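Local coordinates for protein MaoC-like dehydratase (Phytophthora Capsici, PDB 3KH8) that probably catalyses the reversible hydration of 2-enoyl-CoA substrates, as a MaoC-like, hydratase 2-type lyase of the hot-dog family, at residues L91-Q96 with F103-I108; E47-A52 with T144-V149; E162-F167 with K176-S181; Q221-S226 with I248-C253; D99-P104 with G227-L232. All blocks are in the same frame, centred on the assembly; numbering follows the deposited sequence.

Contact 1: residues L91-Q96 with F103-I108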
# COMPACT_ATOMS: atom_id res chain seq x y z
N LEU A 91 8.77 4.06 12.12
CA LEU A 91 8.70 5.48 12.52
C LEU A 91 10.02 6.27 12.40
O LEU A 91 9.98 7.45 12.03
CB LEU A 91 8.06 5.64 13.90
CG LEU A 91 6.59 5.22 14.03
CD1 LEU A 91 6.17 5.15 15.49
CD2 LEU A 91 5.66 6.16 13.24
N PRO A 92 11.17 5.64 12.69
CA PRO A 92 12.44 6.34 12.45
C PRO A 92 12.72 6.64 10.97
O PRO A 92 13.47 7.56 10.67
CB PRO A 92 13.49 5.36 12.99
CG PRO A 92 12.77 4.55 13.98
CD PRO A 92 11.40 4.37 13.41
N PHE A 93 12.12 5.86 10.06
CA PHE A 93 12.22 6.15 8.63
C PHE A 93 11.24 7.28 8.26
O PHE A 93 11.59 8.22 7.54
CB PHE A 93 11.88 4.91 7.79
CG PHE A 93 12.85 3.78 7.95
CD1 PHE A 93 13.94 3.65 7.09
CD2 PHE A 93 12.66 2.81 8.95
CE1 PHE A 93 14.83 2.59 7.22
CE2 PHE A 93 13.56 1.75 9.09
CZ PHE A 93 14.65 1.64 8.23
N LYS A 94 10.01 7.15 8.75
CA LYS A 94 8.89 8.00 8.34
C LYS A 94 8.96 9.42 8.91
O LYS A 94 8.63 10.39 8.22
CB LYS A 94 7.58 7.33 8.76
CG LYS A 94 6.35 7.92 8.10
CD LYS A 94 5.09 7.47 8.81
CE LYS A 94 3.86 8.03 8.13
NZ LYS A 94 3.62 9.45 8.51
N GLY A 95 9.39 9.53 10.17
CA GLY A 95 9.29 10.79 10.90
C GLY A 95 7.86 11.30 10.84
O GLY A 95 6.92 10.58 11.16
N GLN A 96 7.70 12.54 10.39
CA GLN A 96 6.37 13.15 10.25
C GLN A 96 5.93 13.29 8.79
O GLN A 96 4.93 13.95 8.49
CB GLN A 96 6.34 14.53 10.93
CG GLN A 96 6.25 14.48 12.45
CD GLN A 96 5.88 15.83 13.05
OE1 GLN A 96 6.65 16.78 12.98
NE2 GLN A 96 4.70 15.91 13.65
N PHE A 103 15.91 8.01 0.68
CA PHE A 103 16.81 7.23 1.54
C PHE A 103 18.23 7.79 1.46
O PHE A 103 18.71 8.09 0.37
CB PHE A 103 16.79 5.75 1.13
CG PHE A 103 17.54 4.85 2.08
CD1 PHE A 103 16.90 4.29 3.18
CD2 PHE A 103 18.88 4.56 1.86
CE1 PHE A 103 17.59 3.46 4.07
CE2 PHE A 103 19.58 3.74 2.74
CZ PHE A 103 18.94 3.19 3.84
N PRO A 104 18.92 7.91 2.62
CA PRO A 104 18.42 7.61 3.96
C PRO A 104 17.71 8.81 4.61
O PRO A 104 18.11 9.95 4.37
CB PRO A 104 19.69 7.27 4.74
CG PRO A 104 20.78 8.04 4.06
CD PRO A 104 20.34 8.32 2.64
N PRO A 105 16.67 8.55 5.42
CA PRO A 105 15.98 9.59 6.18
C PRO A 105 16.93 10.37 7.10
O PRO A 105 17.87 9.78 7.63
CB PRO A 105 14.97 8.81 7.03
CG PRO A 105 14.76 7.54 6.29
CD PRO A 105 16.04 7.23 5.60
N GLU A 106 16.68 11.66 7.27
CA GLU A 106 17.54 12.52 8.10
C GLU A 106 17.67 11.98 9.53
O GLU A 106 18.70 12.15 10.18
CB GLU A 106 17.05 13.97 8.11
CG GLU A 106 15.79 14.22 8.94
CD GLU A 106 15.43 15.70 9.07
OE1 GLU A 106 16.34 16.54 9.22
OE2 GLU A 106 14.22 16.00 9.03
N THR A 107 16.62 11.31 9.98
CA THR A 107 16.54 10.77 11.34
C THR A 107 17.39 9.51 11.56
O THR A 107 17.46 9.00 12.68
CB THR A 107 15.06 10.60 11.80
OG1 THR A 107 14.97 9.56 12.78
CG2 THR A 107 14.16 10.27 10.62
N ILE A 108 18.03 9.00 10.51
CA ILE A 108 18.89 7.81 10.63
C ILE A 108 20.28 7.99 10.00
O ILE A 108 21.19 7.20 10.28
CB ILE A 108 18.22 6.51 10.05
CG1 ILE A 108 18.14 6.55 8.52
CG2 ILE A 108 16.85 6.26 10.69
CD1 ILE A 108 18.17 5.18 7.85
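Phe103 meets Phe93 ring edge to ring edge, with Phe103 CE1 and Phe93 CE1 4.3 Å apart, at the near end of a loop that folds back over the short helix 91-94. The stiff Pro105 follows, its CB and CG resting on the last part of that helix. Pro105 CG lies 3.5 Å from Phe93 O and 4.1 Å from Phe93 CD1, which it approaches obliquely. Thr107 comes next, its side chain directed at the carbonyl of Pro92. A bond from Thr107 OG1 to Pro92 O (3.3 Å) is weak, and doubtful, since Pro92 O sits too close to a neighbouring atom in the model. Ile108 closes the contact with both branches: CG2 touches Pro92 CB at 4.2 Å. With CG1 tucked between backbone N and carbonyl carbon (chi1 71°), the longer arm runs back until Ile108 CD1 is 4.3 Å from Phe93 CE1. Pro92 also packs on Tyr50 and Phe167, so within the hydratase 2 N-terminal part the helix is pressed between the sheet and this loop. The contact is mostly apolar, with carbon atoms also lying against the carbonyls of Pro92 and Phe93, and it has little directional bonding.

Contact 2: residues E47-A52 with T144-V149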
# COMPACT_ATOMS: atom_id res chain seq x y z
N GLU A 47 22.12 12.54 22.59
CA GLU A 47 20.92 11.95 21.98
C GLU A 47 20.24 12.93 21.04
O GLU A 47 20.26 14.14 21.27
CB GLU A 47 19.94 11.44 23.05
CG GLU A 47 19.26 12.52 23.89
CD GLU A 47 18.02 12.04 24.63
OE1 GLU A 47 17.90 10.82 24.88
OE2 GLU A 47 17.17 12.89 24.95
N ALA A 48 19.68 12.41 19.96
CA ALA A 48 18.90 13.21 19.03
C ALA A 48 17.42 13.03 19.34
O ALA A 48 16.96 11.92 19.65
CB ALA A 48 19.20 12.82 17.60
N THR A 49 16.67 14.13 19.28
CA THR A 49 15.24 14.10 19.54
C THR A 49 14.48 14.53 18.29
O THR A 49 14.83 15.52 17.65
CB THR A 49 14.87 15.00 20.75
OG1 THR A 49 15.63 14.59 21.89
CG2 THR A 49 13.39 14.89 21.08
N TYR A 50 13.46 13.76 17.94
CA TYR A 50 12.62 14.09 16.79
C TYR A 50 11.17 13.71 17.04
O TYR A 50 10.83 13.14 18.09
CB TYR A 50 13.15 13.43 15.50
CG TYR A 50 13.12 11.92 15.50
CD1 TYR A 50 12.06 11.23 14.92
CD2 TYR A 50 14.16 11.18 16.07
CE1 TYR A 50 12.02 9.83 14.91
CE2 TYR A 50 14.13 9.78 16.07
CZ TYR A 50 13.06 9.12 15.48
OH TYR A 50 13.02 7.74 15.47
N THR A 51 10.31 14.03 16.08
CA THR A 51 8.89 13.76 16.18
C THR A 51 8.47 12.79 15.08
O THR A 51 8.95 12.88 13.95
CB THR A 51 8.07 15.07 16.08
OG1 THR A 51 8.58 16.01 17.04
CG2 THR A 51 6.61 14.83 16.37
N ALA A 52 7.60 11.86 15.43
CA ALA A 52 7.05 10.92 14.47
C ALA A 52 5.53 10.96 14.53
O ALA A 52 4.93 11.02 15.61
CB ALA A 52 7.56 9.51 14.72
N THR A 144 7.22 11.40 20.42
CA THR A 144 8.58 11.91 20.52
C THR A 144 9.55 10.73 20.42
O THR A 144 9.44 9.76 21.17
CB THR A 144 8.81 12.67 21.84
OG1 THR A 144 7.98 13.84 21.87
CG2 THR A 144 10.26 13.11 21.98
N GLY A 145 10.48 10.82 19.48
CA GLY A 145 11.54 9.82 19.34
C GLY A 145 12.85 10.33 19.90
O GLY A 145 13.26 11.46 19.61
N LYS A 146 13.51 9.50 20.70
CA LYS A 146 14.83 9.81 21.24
C LYS A 146 15.80 8.71 20.84
O LYS A 146 15.65 7.55 21.24
CB LYS A 146 14.78 9.94 22.77
CG LYS A 146 13.95 11.11 23.28
CD LYS A 146 14.14 11.30 24.77
CE LYS A 146 13.16 12.33 25.34
NZ LYS A 146 13.28 13.67 24.70
N THR A 147 16.80 9.08 20.04
CA THR A 147 17.75 8.10 19.52
C THR A 147 19.18 8.33 20.01
O THR A 147 19.65 9.47 20.10
CB THR A 147 17.68 7.97 17.97
OG1 THR A 147 18.82 7.27 17.48
CG2 THR A 147 17.61 9.33 17.31
N LYS A 148 19.86 7.23 20.32
CA LYS A 148 21.21 7.26 20.87
C LYS A 148 21.96 5.97 20.54
O LYS A 148 21.40 4.88 20.63
CB LYS A 148 21.15 7.44 22.39
CG LYS A 148 22.42 8.01 22.99
CD LYS A 148 22.53 7.68 24.46
CE LYS A 148 23.49 8.63 25.18
NZ LYS A 148 24.79 8.79 24.47
N VAL A 149 23.23 6.12 20.16
CA VAL A 149 24.12 4.96 19.99
C VAL A 149 24.51 4.45 21.38
O VAL A 149 25.07 5.19 22.18
CB VAL A 149 25.38 5.32 19.16
CG1 VAL A 149 26.33 4.13 19.08
CG2 VAL A 149 24.99 5.79 17.77
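Tyr50 lies with a face of its ring on Gly145, its partner across two antiparallel strands, and the other side chains of the pairing are arranged around that contact. The ring folds back over the neighbouring strand because its CG sits between the backbone N and the carbonyl carbon (chi1 65°). Gly145 CA is then 4.2 Å from the ring centroid and only 12° off its normal, a CH-pi contact made possible by the lack of a side chain on the glycine. Thr147 stands roughly at a right angle to the tyrosine, and its CG2 approaches the ring edge in plane, 3.7 Å from Tyr50 CE2. The same methyl meets Ala48 CB, which shares this side of the sheet.

On the other side, Thr49 and Lys146 run alongside each other in the same direction, while the methyls of Thr49 and Thr144 touch, CG2 to CG2, at 3.7 Å. Glu47 slants across the lysine with its carboxylate against the aliphatic part, Glu47 OE2 to Lys146 CD being 3.4 Å. The charged ends, Glu47 OE2 and Lys146 NZ, make only a long salt bridge of 4.0 Å.

Beneath these groups the Ala48-Thr147 and Tyr50-Gly145 pairs each exchange two backbone bonds, the shortest from Gly145 N to Tyr50 O at 2.7 Å. The chemistry therefore divides by face: an aromatic, methyl-rich side turned toward Phe167 and Pro92, and a polar outer side where a long ion pair probably adds little to a register already set by the backbone.

Contact 3: residues E162-F167 with K176-S181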
# COMPACT_ATOMS: atom_id res chain seq x y z
N GLU A 162 25.06 -0.54 17.94
CA GLU A 162 23.67 -0.60 18.37
C GLU A 162 23.10 0.80 18.57
O GLU A 162 23.65 1.59 19.33
CB GLU A 162 23.52 -1.42 19.65
CG GLU A 162 23.82 -2.91 19.49
CD GLU A 162 23.41 -3.72 20.71
OE1 GLU A 162 23.72 -3.30 21.85
OE2 GLU A 162 22.78 -4.78 20.54
N THR A 163 22.01 1.08 17.87
CA THR A 163 21.31 2.37 17.98
C THR A 163 19.93 2.16 18.60
O THR A 163 19.08 1.44 18.06
CB THR A 163 21.18 3.07 16.60
OG1 THR A 163 22.48 3.31 16.06
CG2 THR A 163 20.43 4.40 16.73
N GLN A 164 19.72 2.80 19.75
CA GLN A 164 18.47 2.71 20.48
C GLN A 164 17.54 3.86 20.13
O GLN A 164 17.98 5.00 19.97
CB GLN A 164 18.76 2.71 21.98
CG GLN A 164 17.52 2.65 22.87
CD GLN A 164 17.88 2.63 24.35
OE1 GLN A 164 18.56 1.73 24.82
NE2 GLN A 164 17.42 3.64 25.08
N THR A 165 16.26 3.55 20.00
CA THR A 165 15.23 4.56 19.80
C THR A 165 14.12 4.34 20.82
O THR A 165 13.56 3.25 20.92
CB THR A 165 14.64 4.51 18.37
OG1 THR A 165 15.69 4.73 17.42
CG2 THR A 165 13.57 5.59 18.18
N GLN A 166 13.83 5.39 21.59
CA GLN A 166 12.73 5.36 22.53
C GLN A 166 11.61 6.27 22.04
O GLN A 166 11.83 7.45 21.77
CB GLN A 166 13.20 5.79 23.92
CG GLN A 166 14.05 4.75 24.64
CD GLN A 166 14.59 5.24 25.97
OE1 GLN A 166 15.53 6.03 26.01
NE2 GLN A 166 13.99 4.78 27.06
N PHE A 167 10.41 5.71 21.90
CA PHE A 167 9.22 6.50 21.56
C PHE A 167 8.32 6.69 22.77
O PHE A 167 8.10 5.76 23.55
CB PHE A 167 8.43 5.86 20.42
CG PHE A 167 9.08 6.00 19.07
CD1 PHE A 167 9.20 7.26 18.47
CD2 PHE A 167 9.58 4.89 18.41
CE1 PHE A 167 9.80 7.40 17.24
CE2 PHE A 167 10.19 5.02 17.16
CZ PHE A 167 10.30 6.28 16.58
N LYS A 176 10.40 0.81 22.72
CA LYS A 176 11.86 0.89 22.71
C LYS A 176 12.40 -0.02 21.62
O LYS A 176 12.11 -1.22 21.58
CB LYS A 176 12.41 0.50 24.08
CG LYS A 176 13.93 0.59 24.21
CD LYS A 176 14.36 0.18 25.61
CE LYS A 176 15.86 -0.04 25.68
NZ LYS A 176 16.26 -0.70 26.95
N LEU A 177 13.18 0.56 20.71
CA LEU A 177 13.77 -0.17 19.60
C LEU A 177 15.29 -0.16 19.74
O LEU A 177 15.88 0.85 20.11
CB LEU A 177 13.39 0.46 18.26
CG LEU A 177 11.96 0.94 17.98
CD1 LEU A 177 11.90 1.63 16.62
CD2 LEU A 177 10.97 -0.20 18.04
N ILE A 178 15.91 -1.30 19.44
CA ILE A 178 17.36 -1.34 19.30
C ILE A 178 17.72 -1.96 17.95
O ILE A 178 17.35 -3.10 17.66
CB ILE A 178 18.06 -2.11 20.45
CG1 ILE A 178 17.74 -1.46 21.80
CG2 ILE A 178 19.58 -2.17 20.21
CD1 ILE A 178 17.99 -2.35 23.01
N SER A 179 18.42 -1.17 17.14
CA SER A 179 18.86 -1.59 15.82
C SER A 179 20.35 -1.89 15.85
O SER A 179 21.14 -1.09 16.35
CB SER A 179 18.57 -0.49 14.79
OG SER A 179 19.07 -0.84 13.51
N GLY A 180 20.73 -3.05 15.32
CA GLY A 180 22.14 -3.44 15.24
C GLY A 180 22.67 -3.37 13.83
O GLY A 180 22.19 -4.08 12.94
N SER A 181 23.66 -2.51 13.61
CA SER A 181 24.36 -2.42 12.33
C SER A 181 25.72 -3.08 12.42
O SER A 181 26.46 -2.89 13.39
CB SER A 181 24.52 -0.96 11.89
OG SER A 181 23.28 -0.40 11.51
O HOH W 1 23.33 1.09 14.82
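Gln164 reaches over the neighbouring antiparallel strand toward Lys176. Its CB begins 3.9 Å from Leu177 O, and CG, set anti to the backbone N (chi1 179°), stays beside the same oxygen at 3.7 Å while also flanking Ile178 CG1. The extended chain then carries CD to within 3.6 Å of Lys176 CE. At the tip, OE1 is the atom nearest the lysine, 3.3 Å from Lys176 CE, with the ammonium nitrogen farther off. On this side of the sheet Gln166 lies beside Lys176, the two chains pointing the same way, and Glu162 lays its CB on Ile178 CG2 before its carboxylate leaves for Arg194 in a salt bridge.

The opposite face mixes hydroxyls with an apolar end. There Leu177 CD1 meets the edge of the Phe167 ring, 3.8 Å from CE2, and both residues also pack on Pro92. Water 1 marks the polar end of this face: it bonds to Thr163 OG1 at 2.7 Å and only weakly to Ser179 O, which already accepts from Thr163 N.

Thr163-Ser179 and Thr165-Leu177 are the hydrogen-bonded pairs, each with two nearly straight backbone bonds; the one from Ser179 N to Thr163 O reaches 179°. Such regular pairing belongs to a beta hairpin, here strands 158-169 and 172-184, in the curved antiparallel sheet of a hot-dog fold, whose Leu177 and Phe167 face rests on the short helix 91-94.

Contact 4: residues Q221-S226 with I248-C253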
# COMPACT_ATOMS: atom_id res chain seq x y z
N GLN A 221 7.79 -3.39 -3.32
CA GLN A 221 7.18 -2.19 -3.92
C GLN A 221 6.07 -1.64 -3.04
O GLN A 221 5.82 -0.42 -3.04
CB GLN A 221 6.63 -2.49 -5.32
CG GLN A 221 7.65 -2.99 -6.34
CD GLN A 221 7.08 -3.05 -7.75
OE1 GLN A 221 5.87 -2.96 -7.94
NE2 GLN A 221 7.96 -3.19 -8.74
N VAL A 222 5.40 -2.53 -2.31
CA VAL A 222 4.33 -2.13 -1.39
C VAL A 222 4.90 -1.80 -0.01
O VAL A 222 4.56 -0.77 0.58
CB VAL A 222 3.22 -3.22 -1.28
CG1 VAL A 222 2.05 -2.71 -0.44
CG2 VAL A 222 2.73 -3.62 -2.66
N TYR A 223 5.78 -2.67 0.49
CA TYR A 223 6.35 -2.48 1.83
C TYR A 223 7.12 -1.16 1.97
O TYR A 223 7.06 -0.51 3.02
CB TYR A 223 7.22 -3.67 2.27
CG TYR A 223 7.78 -3.45 3.66
CD1 TYR A 223 6.99 -3.68 4.79
CD2 TYR A 223 9.07 -2.96 3.84
CE1 TYR A 223 7.49 -3.45 6.06
CE2 TYR A 223 9.57 -2.72 5.12
CZ TYR A 223 8.77 -2.97 6.22
OH TYR A 223 9.25 -2.74 7.48
N ARG A 224 7.84 -0.75 0.93
CA ARG A 224 8.64 0.48 0.98
C ARG A 224 7.82 1.74 1.28
O ARG A 224 8.35 2.76 1.74
CB ARG A 224 9.47 0.66 -0.30
CG ARG A 224 8.68 0.91 -1.58
CD ARG A 224 9.54 0.62 -2.81
NE ARG A 224 10.68 1.54 -2.92
CZ ARG A 224 10.63 2.75 -3.47
NH1 ARG A 224 9.48 3.20 -3.98
NH2 ARG A 224 11.72 3.51 -3.52
N LEU A 225 6.51 1.66 1.03
CA LEU A 225 5.61 2.80 1.21
C LEU A 225 5.39 3.13 2.69
O LEU A 225 4.79 4.16 3.01
CB LEU A 225 4.29 2.58 0.46
CG LEU A 225 4.43 2.28 -1.05
CD1 LEU A 225 3.08 2.13 -1.75
CD2 LEU A 225 5.27 3.32 -1.74
N SER A 226 5.88 2.27 3.57
CA SER A 226 5.83 2.52 5.01
C SER A 226 7.05 3.28 5.53
O SER A 226 7.16 3.54 6.73
CB SER A 226 5.63 1.20 5.78
OG SER A 226 4.31 0.72 5.60
N ILE A 248 16.46 -7.28 -3.21
CA ILE A 248 16.09 -8.08 -2.04
C ILE A 248 14.92 -7.47 -1.27
O ILE A 248 14.73 -6.25 -1.30
CB ILE A 248 17.30 -8.31 -1.08
CG1 ILE A 248 17.78 -6.98 -0.48
CG2 ILE A 248 18.43 -9.05 -1.81
CD1 ILE A 248 18.70 -7.12 0.71
N LEU A 249 14.13 -8.31 -0.60
CA LEU A 249 13.05 -7.84 0.26
C LEU A 249 13.65 -7.22 1.52
O LEU A 249 14.68 -7.69 2.01
CB LEU A 249 12.11 -8.99 0.62
CG LEU A 249 10.87 -8.72 1.49
CD1 LEU A 249 9.87 -7.79 0.78
CD2 LEU A 249 10.20 -10.02 1.91
N HIS A 250 13.02 -6.16 2.02
CA HIS A 250 13.42 -5.51 3.27
C HIS A 250 13.50 -6.55 4.38
O HIS A 250 12.57 -7.33 4.56
CB HIS A 250 12.39 -4.47 3.71
CG HIS A 250 12.16 -3.36 2.73
ND1 HIS A 250 11.60 -3.55 1.49
CD2 HIS A 250 12.37 -2.02 2.85
CE1 HIS A 250 11.49 -2.39 0.87
NE2 HIS A 250 11.96 -1.45 1.67
N GLY A 251 14.61 -6.55 5.12
CA GLY A 251 14.73 -7.40 6.30
C GLY A 251 13.61 -7.18 7.32
O GLY A 251 13.12 -8.13 7.93
N LEU A 252 13.20 -5.92 7.49
CA LEU A 252 12.13 -5.60 8.42
C LEU A 252 10.75 -6.11 7.97
O LEU A 252 9.87 -6.34 8.80
CB LEU A 252 12.09 -4.10 8.73
CG LEU A 252 13.18 -3.59 9.68
CD1 LEU A 252 13.18 -2.06 9.74
CD2 LEU A 252 13.03 -4.20 11.08
N CYS A 253 10.57 -6.28 6.66
CA CYS A 253 9.35 -6.89 6.12
C CYS A 253 9.31 -8.38 6.49
O CYS A 253 8.28 -8.88 6.95
CB CYS A 253 9.26 -6.69 4.60
SG CYS A 253 7.73 -7.34 3.83
O HOH W 2 8.40 -4.22 9.50
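Tyr223 drives its ring edge into the face of His250 in a T-shaped aromatic pair, at the start of the long helix 251-266 of a hot-dog domain. The planes stand 66° apart, and Tyr223 CD2 comes within 3.3 Å of His250 CG. This is the tight part. Cys253 closes it from another direction: its CB makes a CH-pi contact over the centre of the tyrosine ring, 3.6 Å from the centroid, and SG an oblique sulfur-aromatic one at 4.3 Å. The phenol reaches this cluster because its CG lies anti to the backbone N (chi1 -179°), pointing off helix 219-223 toward the neighbouring helix. His250, the N-cap residue, is held in rotation by a bond from NE2 to Asp228 O, and its ring also stacks on His233.

Packing thins outward from the histidine and cysteine. Of the Arg224 side chain, CB is what meets the histidine, 3.8 Å from His250 NE2; its guanidinium bends away to a salt bridge with Glu76 of the second subunit. The phenol oxygen lies against Leu252 CB and is linked to the helix backbone through a single water. Water 2 lies 2.6 Å from Tyr223 OH and donates to Leu252 O at 2.7 Å.

Contact 5: residues D99-P104 with G227-L232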
# COMPACT_ATOMS: atom_id res chain seq x y z
N ASP A 99 4.76 11.69 2.67
CA ASP A 99 5.20 11.50 1.29
C ASP A 99 6.33 10.47 1.21
O ASP A 99 6.71 9.88 2.23
CB ASP A 99 5.68 12.85 0.72
CG ASP A 99 5.68 12.89 -0.81
OD1 ASP A 99 5.26 11.91 -1.47
OD2 ASP A 99 6.11 13.93 -1.36
N VAL A 100 6.85 10.24 0.00
CA VAL A 100 8.07 9.46 -0.20
C VAL A 100 9.18 10.07 0.66
O VAL A 100 9.36 11.30 0.70
CB VAL A 100 8.48 9.44 -1.70
CG1 VAL A 100 9.88 8.87 -1.90
CG2 VAL A 100 7.47 8.63 -2.53
N VAL A 101 9.90 9.22 1.40
CA VAL A 101 11.04 9.64 2.21
C VAL A 101 12.32 9.17 1.51
O VAL A 101 12.66 7.99 1.57
CB VAL A 101 10.97 9.06 3.65
CG1 VAL A 101 12.17 9.55 4.50
CG2 VAL A 101 9.66 9.43 4.33
N PRO A 102 13.01 10.09 0.81
CA PRO A 102 14.26 9.70 0.14
C PRO A 102 15.27 9.09 1.12
O PRO A 102 15.43 9.58 2.23
CB PRO A 102 14.77 11.03 -0.44
CG PRO A 102 13.50 11.81 -0.68
CD PRO A 102 12.66 11.50 0.52
N PHE A 103 15.91 8.01 0.68
CA PHE A 103 16.81 7.23 1.54
C PHE A 103 18.23 7.79 1.46
O PHE A 103 18.71 8.09 0.37
CB PHE A 103 16.79 5.75 1.13
CG PHE A 103 17.54 4.85 2.08
CD1 PHE A 103 16.90 4.29 3.18
CD2 PHE A 103 18.88 4.56 1.86
CE1 PHE A 103 17.59 3.46 4.07
CE2 PHE A 103 19.58 3.74 2.74
CZ PHE A 103 18.94 3.19 3.84
N PRO A 104 18.92 7.91 2.62
CA PRO A 104 18.42 7.61 3.96
C PRO A 104 17.71 8.81 4.61
O PRO A 104 18.11 9.95 4.37
CB PRO A 104 19.69 7.27 4.74
CG PRO A 104 20.78 8.04 4.06
CD PRO A 104 20.34 8.32 2.64
N GLY A 227 7.98 3.63 4.64
CA GLY A 227 9.07 4.54 5.02
C GLY A 227 10.47 4.27 4.50
O GLY A 227 11.29 5.20 4.45
N ASP A 228 10.76 3.03 4.12
CA ASP A 228 12.11 2.66 3.66
C ASP A 228 12.19 2.55 2.14
O ASP A 228 11.91 1.50 1.56
CB ASP A 228 12.59 1.37 4.35
CG ASP A 228 14.04 1.02 4.01
OD1 ASP A 228 14.66 1.70 3.17
OD2 ASP A 228 14.57 0.06 4.61
N TYR A 229 12.63 3.65 1.51
CA TYR A 229 12.64 3.78 0.06
C TYR A 229 14.00 3.45 -0.58
O TYR A 229 14.21 3.70 -1.78
CB TYR A 229 12.14 5.18 -0.36
CG TYR A 229 10.68 5.41 -0.02
CD1 TYR A 229 9.68 5.22 -0.98
CD2 TYR A 229 10.30 5.81 1.26
CE1 TYR A 229 8.34 5.43 -0.66
CE2 TYR A 229 8.97 6.01 1.59
CZ TYR A 229 7.99 5.82 0.62
OH TYR A 229 6.67 6.02 0.95
N ASN A 230 14.90 2.87 0.21
CA ASN A 230 16.19 2.35 -0.27
C ASN A 230 16.08 1.67 -1.64
O ASN A 230 15.30 0.72 -1.81
CB ASN A 230 16.77 1.38 0.77
CG ASN A 230 18.25 1.06 0.53
OD1 ASN A 230 18.78 1.22 -0.57
ND2 ASN A 230 18.91 0.58 1.58
N SER A 231 16.86 2.15 -2.60
CA SER A 231 16.86 1.63 -3.97
C SER A 231 17.26 0.15 -4.06
O SER A 231 16.93 -0.52 -5.04
CB SER A 231 17.76 2.47 -4.87
OG SER A 231 19.10 2.48 -4.39
N LEU A 232 17.95 -0.34 -3.03
CA LEU A 232 18.35 -1.74 -2.94
C LEU A 232 17.17 -2.70 -3.10
O LEU A 232 17.32 -3.80 -3.64
CB LEU A 232 19.08 -1.99 -1.60
CG LEU A 232 19.59 -3.40 -1.26
CD1 LEU A 232 20.65 -3.88 -2.24
CD2 LEU A 232 20.12 -3.46 0.17
O HOH W 3 13.59 5.92 3.20
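Trans side chains on both loops of the contact (Phe103 chi1 -172°, Asn230 chi1 -166°) lay the Asn230 amide flat against the Phe103 ring, their planes 18° apart. Loop 99-104 of the hydratase 2 N-terminal part here meets loop 227-232 of the MaoC-like part. The asparagine belongs to two consecutive Asx turns, in a loop whose Gly-Asp-Tyr-Asn sequence resembles the hydratase 2 signature. In the first turn Asp228 OD1 accepts from Asn230 N, and in the second Asn230 OD1 accepts from Leu232 N, which helps hold the amide over the ring. Asn230 CB sits over the ring centre, 3.7 Å from the Phe103 centroid, and ND2 lies over the rim, 3.4 Å from CE2. Pro104 CB takes the opposite face, which leaves phenylalanine sandwiched; Asp228 OD1 approaches obliquely, 3.4 Å from Phe103 CD1.

Farther along, Tyr229 inserts its ring beneath Val100, whose CG1 rests over the face, 4.0 Å from the centroid. Leu60 of the second subunit packs on Val100, and Arg57 of that chain on Tyr229. Between the two loops water 3 donates to Val101 O at 2.8 Å and to Gly227 O at 2.7 Å while accepting from Tyr229 N.

In the fold
Contact 4 is the buried one, contact 2 the surface one, and the rest lie between. Contacts 2 and 3 belong to one sheet, joined because strands 141-154 and 158-169 are neighbours, and both are governed by backbone pairing. Contacts 1, 4 and 5 join loops and helix ends instead, and depend on rings and side-chain packing, with bridging waters in contacts 4 and 5. Contact 1 mediates between the two groups: Pro92 packs on Phe167 and Leu177, while Phe93 reaches Gly227 and Leu252, and Phe103 is shared with contact 5. Contacts 4 and 5 are tied by polar bonds to the carbonyls of Asp228 and Tyr229, and both extend to the second subunit, which leaves contacts 2 and 3 untouched.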